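Local coordinates for salicylic acid-binding protein 2 (Nicotiana tabacum, PDB 1XKL) that hydrolyses methyl salicylate to salicylic acid and methanol, a step in the signalling that activates systemic acquired resistance in plants, at residues L52-Y58 with F182-L186; V200-Y204 with I225-I231. All coordinates share one frame; numbering follows the deposited sequence.

Contact 1: L52-Y58 with F182-L186; sequences LRTLYDY and FMEDL
Asp185 extends its carboxylate away from its own backbone N (chi1 172°), which carries it to the start of helix 55-67. A chi1 near -60° sets the Phe182 ring beside its own N and turns it to the same helix start. Two helix N-termini of an alpha/beta hydrolase meet here, each preceded by an N-cap residue, Thr54 and Phe182. Asp185 OD2 accepts from Leu55 N at 2.9 Å, and the bond is fairly straight. The N-H comes from above the carboxylate plane. OD2 also bonds to Tyr191 OH, so two donors hold this buried oxygen. Thr54 CB packs on the same carboxylate, while Thr54 OG1 caps its own helix by accepting from Asp57 N at 3.2 Å.

The Phe182 ring fills the other half of the contact. Leu55 CA lies over one face, toward the rim, and Leu52 CB meets the ring edge. The Tyr58 and Phe182 planes are inclined by 30° and strongly offset, with 5.2 Å between centroids. The touch is made by Tyr58 CD2 and Phe182 CE2, 3.4 Å apart. Leu55 CD2 adds an apolar contact with Leu186 CD2, and the Leu55 side chain also touches Asn86 and Leu89 of helix 83-93. A water bridges the backbones: it donates to Arg53 O at 2.9 Å and accepts from Asp185 N at 3.2 Å.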
# COMPACT_ATOMS: atom_id res chain seq x y z
N LEU A 52 -16.53 6.82 -19.37
CA LEU A 52 -16.93 6.75 -20.77
C LEU A 52 -17.85 5.56 -21.01
O LEU A 52 -17.51 4.43 -20.67
CB LEU A 52 -15.70 6.62 -21.67
CG LEU A 52 -14.50 7.53 -21.37
CD1 LEU A 52 -13.40 7.28 -22.41
CD2 LEU A 52 -14.94 8.99 -21.41
N ARG A 53 -19.01 5.81 -21.60
CA ARG A 53 -19.91 4.71 -21.86
C ARG A 53 -20.27 4.56 -23.34
O ARG A 53 -20.90 3.57 -23.72
CB ARG A 53 -21.16 4.85 -21.00
CG ARG A 53 -21.63 6.28 -20.84
CD ARG A 53 -22.53 6.44 -19.62
NE ARG A 53 -21.82 6.95 -18.44
CZ ARG A 53 -20.87 6.30 -17.77
NH1 ARG A 53 -20.48 5.10 -18.16
NH2 ARG A 53 -20.32 6.85 -16.70
N THR A 54 -19.86 5.52 -24.16
CA THR A 54 -20.12 5.47 -25.60
C THR A 54 -18.88 5.87 -26.39
O THR A 54 -17.99 6.57 -25.88
CB THR A 54 -21.25 6.44 -26.04
OG1 THR A 54 -20.79 7.79 -25.92
CG2 THR A 54 -22.49 6.24 -25.18
N LEU A 55 -18.82 5.46 -27.66
CA LEU A 55 -17.67 5.81 -28.49
C LEU A 55 -17.60 7.33 -28.62
O LEU A 55 -16.51 7.90 -28.73
CB LEU A 55 -17.79 5.17 -29.88
CG LEU A 55 -16.61 5.46 -30.82
CD1 LEU A 55 -15.35 4.82 -30.24
CD2 LEU A 55 -16.89 4.91 -32.20
N TYR A 56 -18.76 7.98 -28.59
CA TYR A 56 -18.80 9.43 -28.71
C TYR A 56 -18.06 10.13 -27.57
O TYR A 56 -17.34 11.10 -27.80
CB TYR A 56 -20.25 9.92 -28.79
CG TYR A 56 -20.36 11.39 -29.12
CD1 TYR A 56 -20.24 12.36 -28.12
CD2 TYR A 56 -20.52 11.81 -30.44
CE1 TYR A 56 -20.27 13.72 -28.43
CE2 TYR A 56 -20.55 13.17 -30.76
CZ TYR A 56 -20.43 14.11 -29.75
OH TYR A 56 -20.44 15.46 -30.06
N ASP A 57 -18.23 9.65 -26.33
CA ASP A 57 -17.55 10.25 -25.18
C ASP A 57 -16.04 10.07 -25.32
O ASP A 57 -15.26 10.94 -24.93
CB ASP A 57 -17.96 9.58 -23.86
CG ASP A 57 -19.44 9.71 -23.55
OD1 ASP A 57 -20.09 10.67 -24.04
OD2 ASP A 57 -19.95 8.86 -22.79
N TYR A 58 -15.64 8.92 -25.84
CA TYR A 58 -14.23 8.59 -26.04
C TYR A 58 -13.59 9.43 -27.14
O TYR A 58 -12.41 9.78 -27.05
CB TYR A 58 -14.12 7.09 -26.37
CG TYR A 58 -12.74 6.58 -26.67
CD1 TYR A 58 -11.64 6.90 -25.86
CD2 TYR A 58 -12.53 5.72 -27.76
CE1 TYR A 58 -10.37 6.38 -26.13
CE2 TYR A 58 -11.27 5.19 -28.03
CZ TYR A 58 -10.20 5.52 -27.22
OH TYR A 58 -8.96 4.98 -27.49
N PHE A 182 -16.18 -0.52 -26.61
CA PHE A 182 -17.51 0.08 -26.61
C PHE A 182 -18.54 -0.75 -27.39
O PHE A 182 -19.40 -0.21 -28.07
CB PHE A 182 -17.43 1.50 -27.19
CG PHE A 182 -16.52 2.42 -26.40
CD1 PHE A 182 -16.95 2.96 -25.19
CD2 PHE A 182 -15.22 2.66 -26.83
CE1 PHE A 182 -16.09 3.74 -24.41
CE2 PHE A 182 -14.35 3.43 -26.06
CZ PHE A 182 -14.78 3.97 -24.85
N MSE A 183 -18.42 -2.07 -27.27
CA MSE A 183 -19.32 -3.01 -27.94
C MSE A 183 -20.78 -2.67 -27.66
O MSE A 183 -21.59 -2.54 -28.57
CB MSE A 183 -19.05 -4.44 -27.46
CG MSE A 183 -17.62 -4.92 -27.65
SE MSE A 183 -17.20 -5.36 -29.47
CE MSE A 183 -17.74 -7.21 -29.47
N GLU A 184 -21.11 -2.54 -26.37
CA GLU A 184 -22.47 -2.24 -25.95
C GLU A 184 -23.06 -1.05 -26.69
O GLU A 184 -24.09 -1.16 -27.35
CB GLU A 184 -22.51 -1.96 -24.44
CG GLU A 184 -23.91 -1.67 -23.92
CD GLU A 184 -24.85 -2.86 -24.08
OE1 GLU A 184 -26.08 -2.65 -24.07
OE2 GLU A 184 -24.35 -4.00 -24.22
N ASP A 185 -22.40 0.10 -26.59
CA ASP A 185 -22.85 1.31 -27.26
C ASP A 185 -22.95 1.13 -28.77
O ASP A 185 -23.95 1.51 -29.38
CB ASP A 185 -21.89 2.47 -26.95
CG ASP A 185 -22.20 3.71 -27.77
OD1 ASP A 185 -23.34 4.20 -27.72
OD2 ASP A 185 -21.29 4.20 -28.48
N LEU A 186 -21.93 0.53 -29.36
CA LEU A 186 -21.89 0.32 -30.80
C LEU A 186 -22.93 -0.65 -31.36
O LEU A 186 -23.21 -0.63 -32.56
CB LEU A 186 -20.48 -0.12 -31.22
CG LEU A 186 -19.40 0.95 -31.03
CD1 LEU A 186 -18.04 0.38 -31.38
CD2 LEU A 186 -19.71 2.15 -31.91
O HOH W 1 -20.11 0.82 -24.43

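Contact 2: V200-Y204 with I225-I231; sequences VKRVY and IGVTEAI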
# COMPACT_ATOMS: atom_id res chain seq x y z
N VAL A 200 -16.43 10.27 -47.71
CA VAL A 200 -15.00 10.51 -47.51
C VAL A 200 -14.12 9.38 -48.07
O VAL A 200 -14.41 8.21 -47.84
CB VAL A 200 -14.67 10.69 -46.00
CG1 VAL A 200 -13.19 10.99 -45.82
CG2 VAL A 200 -15.51 11.81 -45.41
N LYS A 201 -13.07 9.73 -48.80
CA LYS A 201 -12.18 8.71 -49.37
C LYS A 201 -11.45 7.96 -48.26
O LYS A 201 -10.95 8.57 -47.31
CB LYS A 201 -11.16 9.33 -50.33
CG LYS A 201 -11.80 10.09 -51.47
CD LYS A 201 -10.88 10.20 -52.65
CE LYS A 201 -11.47 11.10 -53.71
NZ LYS A 201 -12.86 10.69 -54.06
N ARG A 202 -11.40 6.64 -48.39
CA ARG A 202 -10.75 5.78 -47.41
C ARG A 202 -9.53 5.07 -47.97
O ARG A 202 -9.59 4.46 -49.04
CB ARG A 202 -11.72 4.71 -46.90
CG ARG A 202 -13.05 5.23 -46.36
CD ARG A 202 -13.79 4.13 -45.60
NE ARG A 202 -14.35 3.07 -46.44
CZ ARG A 202 -15.56 3.09 -46.99
NH1 ARG A 202 -16.36 4.13 -46.79
NH2 ARG A 202 -15.98 2.07 -47.71
N VAL A 203 -8.44 5.13 -47.22
CA VAL A 203 -7.20 4.47 -47.60
C VAL A 203 -6.84 3.51 -46.47
O VAL A 203 -6.82 3.90 -45.30
CB VAL A 203 -6.06 5.51 -47.78
CG1 VAL A 203 -4.77 4.82 -48.19
CG2 VAL A 203 -6.45 6.54 -48.82
N TYR A 204 -6.59 2.25 -46.81
CA TYR A 204 -6.24 1.29 -45.78
C TYR A 204 -4.78 0.85 -45.93
O TYR A 204 -4.37 0.37 -46.99
CB TYR A 204 -7.16 0.06 -45.84
CG TYR A 204 -7.16 -0.74 -44.56
CD1 TYR A 204 -6.05 -1.48 -44.18
CD2 TYR A 204 -8.26 -0.71 -43.69
CE1 TYR A 204 -6.02 -2.17 -42.98
CE2 TYR A 204 -8.25 -1.41 -42.48
CZ TYR A 204 -7.13 -2.13 -42.13
OH TYR A 204 -7.09 -2.83 -40.95
N ILE A 225 -15.71 -4.31 -46.69
CA ILE A 225 -16.12 -2.94 -46.45
C ILE A 225 -15.76 -2.02 -47.61
O ILE A 225 -16.47 -1.06 -47.89
CB ILE A 225 -15.50 -2.41 -45.15
CG1 ILE A 225 -15.90 -3.34 -44.00
CG2 ILE A 225 -15.98 -0.99 -44.89
CD1 ILE A 225 -14.96 -3.27 -42.83
N GLY A 226 -14.65 -2.30 -48.28
CA GLY A 226 -14.23 -1.48 -49.41
C GLY A 226 -13.41 -0.25 -49.09
O GLY A 226 -13.61 0.39 -48.06
N VAL A 227 -12.48 0.10 -49.98
CA VAL A 227 -11.62 1.26 -49.78
C VAL A 227 -11.29 1.93 -51.11
O VAL A 227 -11.37 1.30 -52.16
CB VAL A 227 -10.30 0.87 -49.13
CG1 VAL A 227 -10.55 0.29 -47.75
CG2 VAL A 227 -9.57 -0.13 -50.01
N THR A 228 -10.91 3.20 -51.06
CA THR A 228 -10.56 3.90 -52.27
C THR A 228 -9.22 3.38 -52.75
O THR A 228 -8.99 3.25 -53.95
CB THR A 228 -10.45 5.42 -52.02
OG1 THR A 228 -11.69 5.90 -51.50
CG2 THR A 228 -10.15 6.14 -53.33
N GLU A 229 -8.34 3.06 -51.81
CA GLU A 229 -7.02 2.56 -52.14
C GLU A 229 -6.48 1.70 -51.01
O GLU A 229 -6.76 1.97 -49.85
CB GLU A 229 -6.09 3.74 -52.39
CG GLU A 229 -4.87 3.41 -53.21
CD GLU A 229 -3.87 4.54 -53.23
OE1 GLU A 229 -4.30 5.71 -53.15
OE2 GLU A 229 -2.65 4.27 -53.35
N ALA A 230 -5.71 0.67 -51.35
CA ALA A 230 -5.12 -0.20 -50.35
C ALA A 230 -3.61 -0.14 -50.46
O ALA A 230 -3.03 -0.41 -51.51
CB ALA A 230 -5.60 -1.63 -50.54
N ILE A 231 -2.97 0.22 -49.35
CA ILE A 231 -1.52 0.32 -49.28
C ILE A 231 -1.03 -0.78 -48.36
O ILE A 231 -1.76 -1.23 -47.48
CB ILE A 231 -1.09 1.67 -48.68
CG1 ILE A 231 -1.69 2.82 -49.48
CG2 ILE A 231 0.42 1.76 -48.65
CD1 ILE A 231 -1.32 2.82 -50.95
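Arg202 grips Gly226 O with two nitrogens, across 200-204 and 225-231. The Arg202 chain bends at chi3 (-72°), which turns the guanidinium edge to Gly226 O. Arg202 NE (3.2 Å) and Arg202 NH2 (2.9 Å) both donate to Gly226 O, side-on and from the same face of the carbonyl plane. Gly226 has a positive phi (86°) and is the first residue to leave helix 215-225.

The tight part is the parallel pairing of the strands, with Val203 opposite Glu229 and Tyr204 opposite Ala230. Tyr204 N donates to Glu229 O, and Ile231 N to Tyr204 O at 2.7 Å. Arg202 O accepts from Thr228 N at 2.7 Å and, more weakly, from Glu229 N. Apolar contacts are few: Val203 CG1 packs on Ile231 CG1 at 3.9 Å, and Tyr204 CB on Val227 CG1.

The solvent side is looser, with Lys201 and Thr228 both exposed. Arg202 N donates to Thr228 OG1 at 3.2 Å. Lys201 sets its CB beside Thr228 OG1, its CD skims Thr228 CG2, and the end of the chain leads away. Glu229 has partners in the C-terminal region: a salt bridge to Lys258 and a hydrogen bond to Tyr259 OH.

The contact closes the beta-alpha-beta crossover of strand 202-207, helix 215-225 and strand 229-233. Strand 229-233 is outermost in the chain's parallel sheet. Strand 98-104 flanks strand 202-207 on its other side, and the Tyr204 side chain packs against helix 215-225.

Contacts 1 and 2 lie in series along the chain, and helix 183-188 of the first is followed by strand 202-207 of the second. They do not touch: their centres are 25 Å apart and their nearest atoms about 12 Å. Each approaches the active site through a tyrosine. In contact 1, the Tyr58 side chain is about 8 Å from that of the nucleophile Ser81, about 5 Å from that of salicylate-binding Ala13 and about 7 Å from the bound benzoxathiin. In contact 2, the Tyr204 side chain is about 7 Å from those of the charge-relay residues Asp210 and His238, and about 10 Å from the same ligand.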